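Local coordinates for putative branched-chain amino acid transport system substrate-binding protein (Rhodopseudomonas palustris, PDB 3TX6) that probably serves as the periplasmic binding component of an ABC transporter, capturing lignin-derived aromatic acids such as p-coumaric acid or close relatives, at residues A168-A173 with A180-K185; L205-L210 with G217-T222; V138-Y143 with L150-L155. One frame throughout, in Å; residues are numbered along the deposited sequence. Where two conformers were deposited one is given.

In the fold
The three contacts illustrate how one sheet of a periplasmic binding protein lobe receives helices on both faces. All three use the same largely parallel sheet, and strands 165-172 and 137-143, which serve contacts 1 and 3, are hydrogen-bonded to each other. Helices 180-189 and 200-213 of contacts 1 and 2 pack side by side on one face, where V183 meets S209 and L210; helix 146-161 of contact 3 covers the other. Chemistry follows position. Contact 1, at the edge strand, is a surface contact of charged and amide groups with one hydrogen bond. Contacts 2 and 3 are buried: the former pairs two glutamines beside isoleucine, the latter is aromatic and aliphatic.

Contact 1 of 3, residues A168-A173 with A180-K185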
loop_
_atom_site.group_PDB
_atom_site.type_symbol
_atom_site.label_atom_id
_atom_site.label_comp_id
_atom_site.label_asym_id
_atom_site.label_seq_id
_atom_site.Cartn_x
_atom_site.Cartn_y
_atom_site.Cartn_z
ATOM N N ALA A 168 -3.202 -23.597 -11.244
ATOM C CA ALA A 168 -2.076 -23.083 -11.963
ATOM C C ALA A 168 -1.431 -21.947 -11.180
ATOM O O ALA A 168 -2.138 -21.067 -10.633
ATOM C CB ALA A 168 -2.502 -22.589 -13.364
ATOM N N GLU A 169 -0.095 -21.936 -11.201
ATOM C CA GLU A 169 0.705 -20.902 -10.548
ATOM C C GLU A 169 1.848 -20.507 -11.466
ATOM O O GLU A 169 2.699 -21.347 -11.776
ATOM C CB GLU A 169 1.293 -21.392 -9.230
ATOM C CG GLU A 169 2.153 -20.320 -8.541
ATOM C CD GLU A 169 3.235 -20.869 -7.599
ATOM O OE1 GLU A 169 3.340 -22.100 -7.438
ATOM O OE2 GLU A 169 4.010 -20.053 -7.043
ATOM N N GLU A 170 1.863 -19.240 -11.873
ATOM C CA GLU A 170 2.920 -18.702 -12.712
ATOM C C GLU A 170 3.463 -17.421 -12.105
ATOM O O GLU A 170 2.723 -16.642 -11.471
ATOM C CB GLU A 170 2.369 -18.407 -14.103
ATOM C CG GLU A 170 1.823 -19.655 -14.843
ATOM C CD GLU A 170 2.943 -20.565 -15.323
ATOM O OE1 GLU A 170 4.004 -20.025 -15.747
ATOM O OE2 GLU A 170 2.759 -21.797 -15.292
ATOM N N ARG A 171 4.752 -17.217 -12.323
ATOM C CA ARG A 171 5.465 -16.028 -11.858
ATOM C C ARG A 171 6.116 -15.248 -12.997
ATOM O O ARG A 171 6.423 -15.793 -14.042
ATOM C CB ARG A 171 6.509 -16.428 -10.805
ATOM C CG ARG A 171 5.928 -17.202 -9.597
ATOM C CD ARG A 171 4.885 -16.455 -8.752
ATOM N NE ARG A 171 4.622 -17.229 -7.529
ATOM C CZ ARG A 171 5.075 -16.958 -6.300
ATOM N NH1 ARG A 171 5.791 -15.846 -6.028
ATOM N NH2 ARG A 171 4.818 -17.815 -5.318
ATOM N N PHE A 172 6.340 -13.958 -12.763
ATOM C CA PHE A 172 7.156 -13.127 -13.680
ATOM C C PHE A 172 7.932 -12.151 -12.822
ATOM O O PHE A 172 7.542 -11.947 -11.653
ATOM C CB PHE A 172 6.315 -12.418 -14.737
ATOM C CG PHE A 172 5.325 -11.403 -14.227
ATOM C CD1 PHE A 172 4.145 -11.784 -13.611
ATOM C CD2 PHE A 172 5.541 -10.040 -14.443
ATOM C CE1 PHE A 172 3.203 -10.839 -13.229
ATOM C CE2 PHE A 172 4.601 -9.096 -14.052
ATOM C CZ PHE A 172 3.418 -9.488 -13.463
ATOM N N ALA A 173 9.027 -11.617 -13.380
ATOM C CA ALA A 173 9.826 -10.575 -12.734
ATOM C C ALA A 173 9.325 -9.169 -13.063
ATOM O O ALA A 173 8.762 -8.929 -14.155
ATOM C CB ALA A 173 11.285 -10.724 -13.095
ATOM N N ALA A 180 3.681 -13.776 -22.055
ATOM C CA ALA A 180 2.986 -14.593 -23.058
ATOM C C ALA A 180 3.024 -16.102 -22.702
ATOM O O ALA A 180 1.982 -16.786 -22.742
ATOM C CB ALA A 180 3.515 -14.311 -24.470
ATOM N N GLY A 181 4.179 -16.621 -22.286
ATOM C CA GLY A 181 4.231 -18.021 -21.910
ATOM C C GLY A 181 3.361 -18.418 -20.692
ATOM O O GLY A 181 2.641 -19.452 -20.678
ATOM N N GLN A 182 3.406 -17.597 -19.656
ATOM C CA GLN A 182 2.618 -17.851 -18.477
ATOM C C GLN A 182 1.137 -17.785 -18.820
ATOM O O GLN A 182 0.333 -18.576 -18.271
ATOM C CB GLN A 182 2.946 -16.823 -17.374
ATOM C CG GLN A 182 4.413 -16.816 -16.919
ATOM C CD GLN A 182 5.275 -15.811 -17.682
ATOM O OE1 GLN A 182 5.022 -15.491 -18.887
ATOM N NE2 GLN A 182 6.280 -15.280 -16.979
ATOM N N VAL A 183 0.768 -16.844 -19.697
ATOM C CA VAL A 183 -0.644 -16.681 -20.095
ATOM C C VAL A 183 -1.084 -17.879 -20.914
ATOM O O VAL A 183 -2.263 -18.319 -20.815
ATOM C CB VAL A 183 -0.912 -15.338 -20.858
ATOM C CG1 VAL A 183 -2.182 -15.399 -21.694
ATOM C CG2 VAL A 183 -1.009 -14.173 -19.861
ATOM N N LEU A 184 -0.166 -18.418 -21.720
ATOM C CA LEU A 184 -0.463 -19.616 -22.526
ATOM C C LEU A 184 -0.860 -20.776 -21.610
ATOM O O LEU A 184 -1.851 -21.458 -21.866
ATOM C CB LEU A 184 0.734 -20.020 -23.407
ATOM C CG LEU A 184 0.530 -21.159 -24.410
ATOM C CD1 LEU A 184 0.096 -20.571 -25.747
ATOM C CD2 LEU A 184 1.790 -21.989 -24.600
ATOM N N LYS A 185 -0.108 -20.979 -20.527
ATOM C CA LYS A 185 -0.436 -22.044 -19.575
ATOM C C LYS A 185 -1.719 -21.765 -18.813
ATOM O O LYS A 185 -2.557 -22.601 -18.647
ATOM C CB LYS A 185 0.690 -22.231 -18.585
ATOM C CG LYS A 185 1.976 -22.610 -19.271
ATOM C CD LYS A 185 3.010 -23.093 -18.277
ATOM C CE LYS A 185 4.216 -23.680 -18.988
ATOM N NZ LYS A 185 5.227 -24.174 -18.015
#
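E170 and Q182 meet through matching first torsions: in each, CG stands anti to the carbonyl carbon (chi1 -61° and -60°), and each chain then bends at chi2. The bend in Q182 swings its amide along the strand to R171, where Q182 NE2 donates to the backbone R171 O at 3.0 Å. The bond is nearly straight, 166° at the hydrogen, and close to the amide plane of Q182 but tilted from that of the carbonyl. Q182 NE2 also rests 3.6 Å from F172 CB. E170 folds over the stem of Q182, its OE1 lying 3.4 Å from Q182 CG, with carboxylate and amide planes almost perpendicular. E170 OE2 touches K185 CD at 3.3 Å, while K185 NZ stays 4.4 Å from that oxygen, too far for a salt bridge, though the two charges may still attract. On the far side of the strand R171 holds E169 OE2 side-on with NE and NH2, and its NH1 pairs with D149 of helix 146-161. Helix 180-189 runs antiparallel to edge strand 165-172 and leads to strand 193-197 as a beta-alpha-beta crossover over strand 137-143, beside helix 200-213, with helix 146-161 on the opposite face.

Contact 2 of 3, residues L205-L210 with G217-T222; sequences LPQTSL and GLIYQT
Q221 NE2 is gripped by two acceptors of helix 200-213: the side-chain oxygen Q207 OE1, 3.0 Å away, and the backbone oxygen of A203. Toward Q207 the bond is nearly straight, 167° at the hydrogen; it lies in the carbonyl plane of Q207 and close to the amide plane of Q221, even though the two amides are turned 48° against each other. Q207 gets there by placing CG anti to its own backbone N (chi1 -168°) and bending at chi2, which carries the amide from the helix flank toward the strand. Its NE2 in turn donates to the backbone oxygen of S237. I219 crosses this side chain at a slant and touches both ends of its amide: I219 CG2 comes within 3.2 Å of Q207 OE1, and I219 CD1 within 3.8 Å of Q207 NE2. I219 CD1 also reaches the helix one turn further on, 4.2 Å from L210 CB. Helix and strand are consecutive elements of a beta-alpha-beta crossover from strand 193-197 to strand 218-221, and F230 of helix 228-234 adjoins both glutamines. Q221 NE2 has Q207 OE1 and A203 O as acceptors, and Q207 NE2 has S237 O, so these buried polar atoms are paired within an otherwise apolar interface, which should fix the rotation of the Q207 amide, held at both ends.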
loop_
_atom_site.group_PDB
_atom_site.type_symbol
_atom_site.label_atom_id
_atom_site.label_comp_id
_atom_site.label_asym_id
_atom_site.label_seq_id
_atom_site.Cartn_x
_atom_site.Cartn_y
_atom_site.Cartn_z
ATOM N N LEU A 205 -0.430 -5.599 -17.217
ATOM C CA LEU A 205 0.119 -6.471 -18.232
ATOM C C LEU A 205 -0.608 -7.836 -18.377
ATOM O O LEU A 205 -1.045 -8.224 -19.501
ATOM C CB LEU A 205 1.638 -6.634 -18.021
ATOM C CG LEU A 205 2.354 -7.643 -18.925
ATOM C CD1 LEU A 205 2.039 -7.406 -20.433
ATOM C CD2 LEU A 205 3.860 -7.722 -18.615
ATOM N N PRO A 206 -0.741 -8.586 -17.273
ATOM C CA PRO A 206 -1.592 -9.747 -17.420
ATOM C C PRO A 206 -3.036 -9.407 -17.715
ATOM O O PRO A 206 -3.714 -10.267 -18.309
ATOM C CB PRO A 206 -1.444 -10.479 -16.085
ATOM C CG PRO A 206 -0.148 -10.024 -15.498
ATOM C CD PRO A 206 -0.043 -8.580 -15.963
ATOM N N GLN A 207 -3.533 -8.249 -17.326
ATOM C CA GLN A 207 -4.917 -7.930 -17.617
ATOM C C GLN A 207 -5.173 -7.912 -19.127
ATOM O O GLN A 207 -6.097 -8.573 -19.619
ATOM C CB GLN A 207 -5.282 -6.578 -17.053
ATOM C CG GLN A 207 -6.767 -6.285 -17.059
ATOM C CD GLN A 207 -7.556 -7.030 -16.008
ATOM O OE1 GLN A 207 -7.042 -7.347 -14.931
ATOM N NE2 GLN A 207 -8.845 -7.220 -16.267
ATOM N N THR A 208 -4.351 -7.155 -19.846
ATOM C CA THR A 208 -4.451 -7.002 -21.307
ATOM C C THR A 208 -4.127 -8.312 -22.002
ATOM O O THR A 208 -4.866 -8.778 -22.882
ATOM C CB THR A 208 -3.503 -5.888 -21.845
ATOM O OG1 THR A 208 -2.109 -6.228 -21.643
ATOM C CG2 THR A 208 -3.843 -4.554 -21.187
ATOM N N SER A 209 -3.020 -8.911 -21.592
ATOM C CA SER A 209 -2.533 -10.102 -22.230
ATOM C C SER A 209 -3.557 -11.318 -22.032
ATOM O O SER A 209 -3.892 -12.058 -22.975
ATOM C CB SER A 209 -1.115 -10.330 -21.680
ATOM O OG SER A 209 -0.568 -11.554 -22.062
ATOM N N LEU A 210 -4.134 -11.485 -20.845
ATOM C CA LEU A 210 -5.118 -12.543 -20.667
ATOM C C LEU A 210 -6.366 -12.301 -21.527
ATOM O O LEU A 210 -6.878 -13.240 -22.172
ATOM C CB LEU A 210 -5.508 -12.689 -19.184
ATOM C CG LEU A 210 -4.502 -13.418 -18.266
ATOM C CD1 LEU A 210 -4.768 -13.026 -16.807
ATOM C CD2 LEU A 210 -4.542 -14.930 -18.481
ATOM N N GLY A 217 -12.797 -15.869 -17.923
ATOM C CA GLY A 217 -13.093 -15.886 -16.494
ATOM C C GLY A 217 -12.948 -14.538 -15.835
ATOM O O GLY A 217 -12.492 -13.558 -16.464
ATOM N N LEU A 218 -13.394 -14.487 -14.573
ATOM C CA LEU A 218 -13.210 -13.302 -13.763
ATOM C C LEU A 218 -11.715 -13.076 -13.482
ATOM O O LEU A 218 -10.973 -14.024 -13.218
ATOM C CB LEU A 218 -14.047 -13.343 -12.473
ATOM C CG LEU A 218 -15.589 -13.301 -12.596
ATOM C CD1 LEU A 218 -16.281 -13.347 -11.229
ATOM C CD2 LEU A 218 -16.017 -12.046 -13.372
ATOM N N ILE A 219 -11.271 -11.820 -13.578
ATOM C CA ILE A 219 -9.877 -11.461 -13.165
ATOM C C ILE A 219 -9.887 -10.534 -11.961
ATOM O O ILE A 219 -10.741 -9.577 -11.856
ATOM C CB ILE A 219 -9.104 -10.754 -14.301
ATOM C CG1 ILE A 219 -9.026 -11.649 -15.537
ATOM C CG2 ILE A 219 -7.694 -10.315 -13.840
ATOM C CD1 ILE A 219 -8.493 -10.932 -16.796
ATOM N N TYR A 220 -8.996 -10.875 -11.020
ATOM C CA TYR A 220 -8.915 -10.205 -9.748
ATOM C C TYR A 220 -7.548 -9.562 -9.611
ATOM O O TYR A 220 -6.496 -10.149 -9.981
ATOM C CB TYR A 220 -9.174 -11.207 -8.601
ATOM C CG TYR A 220 -10.632 -11.697 -8.513
ATOM C CD1 TYR A 220 -11.158 -12.685 -9.381
ATOM C CD2 TYR A 220 -11.479 -11.162 -7.585
ATOM C CE1 TYR A 220 -12.505 -13.063 -9.305
ATOM C CE2 TYR A 220 -12.825 -11.559 -7.499
ATOM C CZ TYR A 220 -13.337 -12.510 -8.364
ATOM O OH TYR A 220 -14.681 -12.886 -8.224
ATOM N N GLN A 221 -7.576 -8.341 -9.091
ATOM C CA GLN A 221 -6.355 -7.536 -8.953
ATOM C C GLN A 221 -6.174 -7.165 -7.505
ATOM O O GLN A 221 -7.182 -6.931 -6.774
ATOM C CB GLN A 221 -6.363 -6.255 -9.815
ATOM C CG GLN A 221 -6.270 -6.474 -11.318
ATOM C CD GLN A 221 -4.863 -6.758 -11.817
ATOM O OE1 GLN A 221 -3.888 -6.529 -11.089
ATOM N NE2 GLN A 221 -4.727 -7.202 -13.073
ATOM N N THR A 222 -4.892 -7.053 -7.114
ATOM C CA THR A 222 -4.550 -6.574 -5.791
ATOM C C THR A 222 -4.584 -5.060 -5.662
ATOM O O THR A 222 -4.746 -4.337 -6.638
ATOM C CB THR A 222 -3.137 -7.036 -5.386
ATOM O OG1 THR A 222 -2.108 -6.305 -6.085
ATOM C CG2 THR A 222 -2.937 -8.552 -5.600
#

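Contact 3 of 3, residues V138-Y143 with L150-L155; sequences VGYIGY and LWFNDL
Strand 138-143 and helix 150-155 run nearly antiparallel, their axes 8.9 Å apart at closest approach and 153° between their directions, the CA atoms of Y140 and F152 being the nearest pair; they open the beta-alpha-beta unit that continues into strand 165-172. With Y140 CG anti to the backbone N (chi1 -177°), the ring stands up from the sheet against the helix, and F152 CB sits over one face, 4.0 Å from the centroid of the Y140 ring, in a CH-pi contact. The F152 ring leans beside it, F152 CD1 3.6 Å from Y140 CD2 and the planes 42° apart. Against the opposite face, toward its rim, lies the backbone N of G142. Y140 OH reaches W151 CB at 3.4 Å and makes a weak hydrogen bond to the carbonyl of G148. L155 spans two strand residues, with CD2 3.9 Å from Y140 CB and CD1 meeting V138 CG1 tip to tip. An alanine in place of Y140 would remove the ring under F152 and is likely to open a gap between strand and helix. Three residues on, Y143 lines the pocket of 3-(4-hydroxy-phenyl)pyruvic acid. No hydrogen bond crosses between the segments, so close fit and dispersion hold them.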
loop_
_atom_site.group_PDB
_atom_site.type_symbol
_atom_site.label_atom_id
_atom_site.label_comp_id
_atom_site.label_asym_id
_atom_site.label_seq_id
_atom_site.Cartn_x
_atom_site.Cartn_y
_atom_site.Cartn_z
ATOM N N VAL A 138 -8.985 -21.579 -9.595
ATOM C CA VAL A 138 -8.316 -20.286 -9.636
ATOM C C VAL A 138 -6.869 -20.494 -10.117
ATOM O O VAL A 138 -6.211 -21.493 -9.800
ATOM C CB VAL A 138 -8.337 -19.561 -8.265
ATOM C CG1 VAL A 138 -7.496 -20.336 -7.256
ATOM C CG2 VAL A 138 -7.827 -18.104 -8.401
ATOM N N GLY A 139 -6.415 -19.595 -10.968
ATOM C CA GLY A 139 -4.995 -19.580 -11.321
ATOM C C GLY A 139 -4.366 -18.294 -10.766
ATOM O O GLY A 139 -5.056 -17.333 -10.474
ATOM N N TYR A 140 -3.064 -18.331 -10.591
ATOM C CA TYR A 140 -2.262 -17.183 -10.084
ATOM C C TYR A 140 -1.141 -16.846 -11.024
ATOM O O TYR A 140 -0.452 -17.745 -11.531
ATOM C CB TYR A 140 -1.617 -17.570 -8.772
ATOM C CG TYR A 140 -0.819 -16.442 -8.118
ATOM C CD1 TYR A 140 -1.463 -15.343 -7.566
ATOM C CD2 TYR A 140 0.586 -16.492 -8.025
ATOM C CE1 TYR A 140 -0.733 -14.318 -6.946
ATOM C CE2 TYR A 140 1.311 -15.451 -7.463
ATOM C CZ TYR A 140 0.643 -14.385 -6.881
ATOM O OH TYR A 140 1.306 -13.345 -6.284
ATOM N N ILE A 141 -0.975 -15.537 -11.222
ATOM C CA ILE A 141 0.155 -14.944 -11.912
ATOM C C ILE A 141 0.592 -13.756 -11.073
ATOM O O ILE A 141 -0.183 -12.824 -10.856
ATOM C CB ILE A 141 -0.133 -14.550 -13.399
ATOM C CG1 ILE A 141 1.183 -14.120 -14.022
ATOM C CG2 ILE A 141 -1.281 -13.544 -13.561
ATOM C CD1 ILE A 141 1.215 -13.981 -15.536
ATOM N N GLY A 142 1.825 -13.803 -10.617
ATOM C CA GLY A 142 2.359 -12.727 -9.774
ATOM C C GLY A 142 3.877 -12.669 -9.754
ATOM O O GLY A 142 4.572 -13.493 -10.348
ATOM N N TYR A 143 4.412 -11.660 -9.083
ATOM C CA TYR A 143 5.873 -11.499 -9.050
ATOM C C TYR A 143 6.579 -12.663 -8.424
ATOM O O TYR A 143 6.090 -13.285 -7.462
ATOM C CB TYR A 143 6.337 -10.262 -8.273
ATOM C CG TYR A 143 5.828 -8.926 -8.754
ATOM C CD1 TYR A 143 5.808 -8.591 -10.098
ATOM C CD2 TYR A 143 5.491 -7.945 -7.841
ATOM C CE1 TYR A 143 5.377 -7.347 -10.507
ATOM C CE2 TYR A 143 5.054 -6.708 -8.239
ATOM C CZ TYR A 143 5.030 -6.390 -9.584
ATOM O OH TYR A 143 4.597 -5.157 -9.983
ATOM N N LEU A 150 3.847 -13.309 -0.835
ATOM C CA LEU A 150 2.827 -13.052 0.194
ATOM C C LEU A 150 1.431 -13.328 -0.403
ATOM O O LEU A 150 0.569 -13.925 0.232
ATOM C CB LEU A 150 2.838 -11.625 0.676
ATOM C CG LEU A 150 3.949 -11.196 1.609
ATOM C CD1 LEU A 150 4.067 -9.668 1.633
ATOM C CD2 LEU A 150 3.672 -11.768 2.994
ATOM N N TRP A 151 1.219 -12.910 -1.635
ATOM C CA TRP A 151 -0.108 -13.068 -2.284
ATOM C C TRP A 151 -0.408 -14.491 -2.620
ATOM O O TRP A 151 -1.516 -14.990 -2.344
ATOM C CB TRP A 151 -0.183 -12.181 -3.511
ATOM C CG TRP A 151 -0.765 -10.831 -3.163
ATOM C CD1 TRP A 151 -0.137 -9.590 -3.124
ATOM C CD2 TRP A 151 -2.145 -10.596 -2.838
ATOM N NE1 TRP A 151 -1.026 -8.625 -2.780
ATOM C CE2 TRP A 151 -2.273 -9.192 -2.552
ATOM C CE3 TRP A 151 -3.267 -11.421 -2.711
ATOM C CZ2 TRP A 151 -3.498 -8.619 -2.240
ATOM C CZ3 TRP A 151 -4.474 -10.822 -2.395
ATOM C CH2 TRP A 151 -4.584 -9.462 -2.152
ATOM N N PHE A 152 0.572 -15.173 -3.199
ATOM C CA PHE A 152 0.376 -16.602 -3.462
ATOM C C PHE A 152 0.129 -17.386 -2.188
ATOM O O PHE A 152 -0.764 -18.215 -2.162
ATOM C CB PHE A 152 1.506 -17.242 -4.257
ATOM C CG PHE A 152 1.243 -18.675 -4.587
ATOM C CD1 PHE A 152 0.209 -19.023 -5.456
ATOM C CD2 PHE A 152 2.006 -19.670 -4.024
ATOM C CE1 PHE A 152 -0.059 -20.344 -5.739
ATOM C CE2 PHE A 152 1.755 -20.994 -4.319
ATOM C CZ PHE A 152 0.727 -21.328 -5.180
ATOM N N ASN A 153 0.921 -17.154 -1.155
ATOM C CA ASN A 153 0.749 -17.900 0.065
ATOM C C ASN A 153 -0.635 -17.690 0.670
ATOM O O ASN A 153 -1.234 -18.630 1.229
ATOM C CB ASN A 153 1.808 -17.523 1.081
ATOM C CG ASN A 153 3.189 -17.963 0.686
ATOM O OD1 ASN A 153 3.371 -18.778 -0.222
ATOM N ND2 ASN A 153 4.178 -17.443 1.407
ATOM N N ASP A 154 -1.137 -16.471 0.551
ATOM C CA ASP A 154 -2.462 -16.151 1.054
ATOM C C ASP A 154 -3.545 -16.876 0.225
ATOM O O ASP A 154 -4.533 -17.391 0.792
ATOM C CB ASP A 154 -2.695 -14.625 1.045
ATOM C CG ASP A 154 -4.052 -14.239 1.617
ATOM O OD1 ASP A 154 -4.203 -14.394 2.842
ATOM O OD2 ASP A 154 -4.974 -13.828 0.836
ATOM N N LEU A 155 -3.380 -16.924 -1.098
ATOM C CA LEU A 155 -4.336 -17.649 -1.941
ATOM C C LEU A 155 -4.379 -19.127 -1.535
ATOM O O LEU A 155 -5.447 -19.735 -1.459
ATOM C CB LEU A 155 -3.961 -17.519 -3.416
ATOM C CG LEU A 155 -4.818 -18.198 -4.474
ATOM C CD1 LEU A 155 -6.243 -17.687 -4.514
ATOM C CD2 LEU A 155 -4.164 -18.089 -5.867
#